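Local coordinates for putative exported protein (Peptoclostridium difficile, PDB 5TTA), which is of unknown function and is probably exported from the cell as an alpha/beta protein of the DUF5780 family, at residues A[39-44]-A[211-216]. Sequence-based numbering, arbitrary orientation.
Sequences IPLFIN and KQVTFN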
loop_
_atom_site.group_PDB
_atom_site.type_symbol
_atom_site.label_atom_id
_atom_site.label_comp_id
_atom_site.label_asym_id
_atom_site.label_seq_id
_atom_site.Cartn_x
_atom_site.Cartn_y
_atom_site.Cartn_z
ATOM N N ILE A 39 27.705 -12.830 -11.942
ATOM C CA ILE A 39 26.362 -12.955 -11.389
ATOM C C ILE A 39 26.313 -12.128 -10.106
ATOM O O ILE A 39 27.150 -12.318 -9.208
ATOM C CB ILE A 39 25.988 -14.427 -11.163
ATOM C CG1 ILE A 39 25.886 -15.182 -12.500
ATOM C CG2 ILE A 39 24.630 -14.523 -10.527
ATOM C CD1 ILE A 39 27.208 -15.563 -13.188
ATOM N N PRO A 40 25.396 -11.158 -10.004
ATOM C CA PRO A 40 25.366 -10.298 -8.809
ATOM C C PRO A 40 24.739 -10.970 -7.594
ATOM O O PRO A 40 24.922 -10.485 -6.468
ATOM C CB PRO A 40 24.542 -9.089 -9.277
ATOM C CG PRO A 40 23.599 -9.669 -10.310
ATOM C CD PRO A 40 24.443 -10.708 -11.041
ATOM N N LEU A 41 23.977 -12.041 -7.770
ATOM C CA LEU A 41 23.311 -12.729 -6.661
ATOM C C LEU A 41 23.736 -14.187 -6.718
ATOM O O LEU A 41 23.438 -14.883 -7.692
ATOM C CB LEU A 41 21.790 -12.593 -6.756
ATOM C CG LEU A 41 20.943 -13.253 -5.673
ATOM C CD1 LEU A 41 21.301 -12.650 -4.288
ATOM C CD2 LEU A 41 19.474 -13.026 -5.973
ATOM N N PHE A 42 24.456 -14.638 -5.699
ATOM C CA PHE A 42 25.076 -15.953 -5.696
ATOM C C PHE A 42 24.216 -16.929 -4.925
ATOM O O PHE A 42 23.876 -16.672 -3.767
ATOM C CB PHE A 42 26.461 -15.913 -5.050
ATOM C CG PHE A 42 27.288 -17.128 -5.330
ATOM C CD1 PHE A 42 27.401 -18.146 -4.403
ATOM C CD2 PHE A 42 27.980 -17.242 -6.533
ATOM C CE1 PHE A 42 28.182 -19.267 -4.664
ATOM C CE2 PHE A 42 28.757 -18.359 -6.807
ATOM C CZ PHE A 42 28.857 -19.375 -5.869
ATOM N N ILE A 43 23.893 -18.063 -5.535
ATOM C CA ILE A 43 23.154 -19.086 -4.806
ATOM C C ILE A 43 24.171 -20.067 -4.244
ATOM O O ILE A 43 24.778 -20.847 -4.979
ATOM C CB ILE A 43 22.102 -19.791 -5.672
ATOM C CG1 ILE A 43 21.064 -18.786 -6.137
ATOM C CG2 ILE A 43 21.409 -20.904 -4.842
ATOM C CD1 ILE A 43 19.978 -19.392 -6.998
ATOM N N ASN A 44 24.348 -20.035 -2.925
ATOM C CA ASN A 44 25.264 -20.951 -2.253
ATOM C C ASN A 44 24.706 -22.359 -2.153
ATOM O O ASN A 44 25.483 -23.326 -2.182
ATOM C CB ASN A 44 25.592 -20.426 -0.849
ATOM C CG ASN A 44 26.227 -19.065 -0.898
ATOM O OD1 ASN A 44 27.329 -18.914 -1.430
ATOM N ND2 ASN A 44 25.524 -18.054 -0.393
ATOM N N LYS A 211 17.172 -15.853 -12.335
ATOM C CA LYS A 211 16.637 -15.435 -13.626
ATOM C C LYS A 211 16.946 -13.967 -13.874
ATOM O O LYS A 211 17.459 -13.603 -14.933
ATOM C CB LYS A 211 15.127 -15.720 -13.675
ATOM C CG LYS A 211 14.386 -15.297 -14.960
ATOM C CD LYS A 211 12.934 -15.807 -14.899
ATOM C CE LYS A 211 12.132 -15.487 -16.175
ATOM N NZ LYS A 211 11.668 -14.074 -16.201
ATOM N N GLN A 212 16.694 -13.120 -12.890
ATOM C CA GLN A 212 17.060 -11.710 -12.976
ATOM C C GLN A 212 17.095 -11.119 -11.571
ATOM O O GLN A 212 16.584 -11.707 -10.614
ATOM C CB GLN A 212 16.076 -10.927 -13.849
ATOM C CG GLN A 212 14.645 -10.880 -13.325
ATOM C CD GLN A 212 13.791 -9.903 -14.136
ATOM O OE1 GLN A 212 13.586 -10.093 -15.327
ATOM N NE2 GLN A 212 13.325 -8.844 -13.492
ATOM N N VAL A 213 17.671 -9.926 -11.464
ATOM C CA VAL A 213 17.625 -9.167 -10.213
ATOM C C VAL A 213 17.393 -7.704 -10.551
ATOM O O VAL A 213 17.723 -7.231 -11.645
ATOM C CB VAL A 213 18.881 -9.294 -9.304
ATOM C CG1 VAL A 213 19.323 -10.758 -9.067
ATOM C CG2 VAL A 213 20.013 -8.427 -9.774
ATOM N N THR A 214 16.825 -6.984 -9.586
ATOM C CA THR A 214 16.559 -5.554 -9.708
ATOM C C THR A 214 17.277 -4.846 -8.568
ATOM O O THR A 214 17.072 -5.199 -7.403
ATOM C CB THR A 214 15.060 -5.253 -9.634
ATOM O OG1 THR A 214 14.363 -6.015 -10.629
ATOM C CG2 THR A 214 14.813 -3.751 -9.844
ATOM N N PHE A 215 18.123 -3.874 -8.898
ATOM C CA PHE A 215 18.872 -3.147 -7.874
ATOM C C PHE A 215 18.084 -1.927 -7.396
ATOM O O PHE A 215 17.046 -1.554 -7.960
ATOM C CB PHE A 215 20.254 -2.748 -8.410
ATOM C CG PHE A 215 21.107 -3.915 -8.834
ATOM C CD1 PHE A 215 21.799 -4.676 -7.893
ATOM C CD2 PHE A 215 21.243 -4.242 -10.170
ATOM C CE1 PHE A 215 22.590 -5.751 -8.279
ATOM C CE2 PHE A 215 22.036 -5.318 -10.569
ATOM C CZ PHE A 215 22.713 -6.067 -9.625
ATOM N N ASN A 216 18.568 -1.324 -6.305
ATOM C CA ASN A 216 17.864 -0.203 -5.691
ATOM C C ASN A 216 17.778 1.009 -6.598
ATOM O O ASN A 216 16.880 1.833 -6.409
ATOM C CB ASN A 216 18.526 0.204 -4.369
ATOM C CG ASN A 216 17.931 -0.525 -3.185
ATOM O OD1 ASN A 216 17.286 -1.563 -3.355
ATOM N ND2 ASN A 216 18.143 0.005 -1.975
#
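P40, the residue just before strand 41-50, meets both V213 and F215 of strand 205-215 with its pyrrolidine ring. Its CB lies at the rim of the F215 ring, near the ring plane, 3.5 Å from F215 CZ, and the two side chains cross at about a right angle; the proline therefore abuts the phenyl edge and does not stack on a face. P40 CG, 3.8 Å from V213 CG2, passes alongside the valine, the two side chains running in opposite directions. V213 CG2 in turn sits 3.6 Å above one face of the F215 ring, displaced from the ring centre to the rim, so proline, valine and phenylalanine close on one another in a small apolar cluster. F215 reaches it with CG anti to its carbonyl carbon (chi1 -60°), which carries CZ across to the proline. The same ring makes a cation-pi contact with K70, and W221 of strand 220-222 also touches P40. The contact joins two antiparallel sheets: from F42 the first segment pairs with strand 58-66, F42 bonding through its backbone to T65, whereas strand 205-215 pairs with 72-82 and carries a classic beta bulge at K211 and Q212 opposite E76. One residue on from the proline, L41 takes the other branch of the valine: L41 CB and CD2 both approach V213 CG1, CD2 at 3.8 Å. L41 CD2 gets there because chi1 of -180° swings CG away from the backbone N, and the same side chain packs on L64 and Y75. No hydrogen bond links the two segments; the closest CA atoms, those of L41 and V213, are 7.6 Å apart. N44 ends the first segment turned to strand 58-66, its ND2 hydrogen-bonded to T65 OG1.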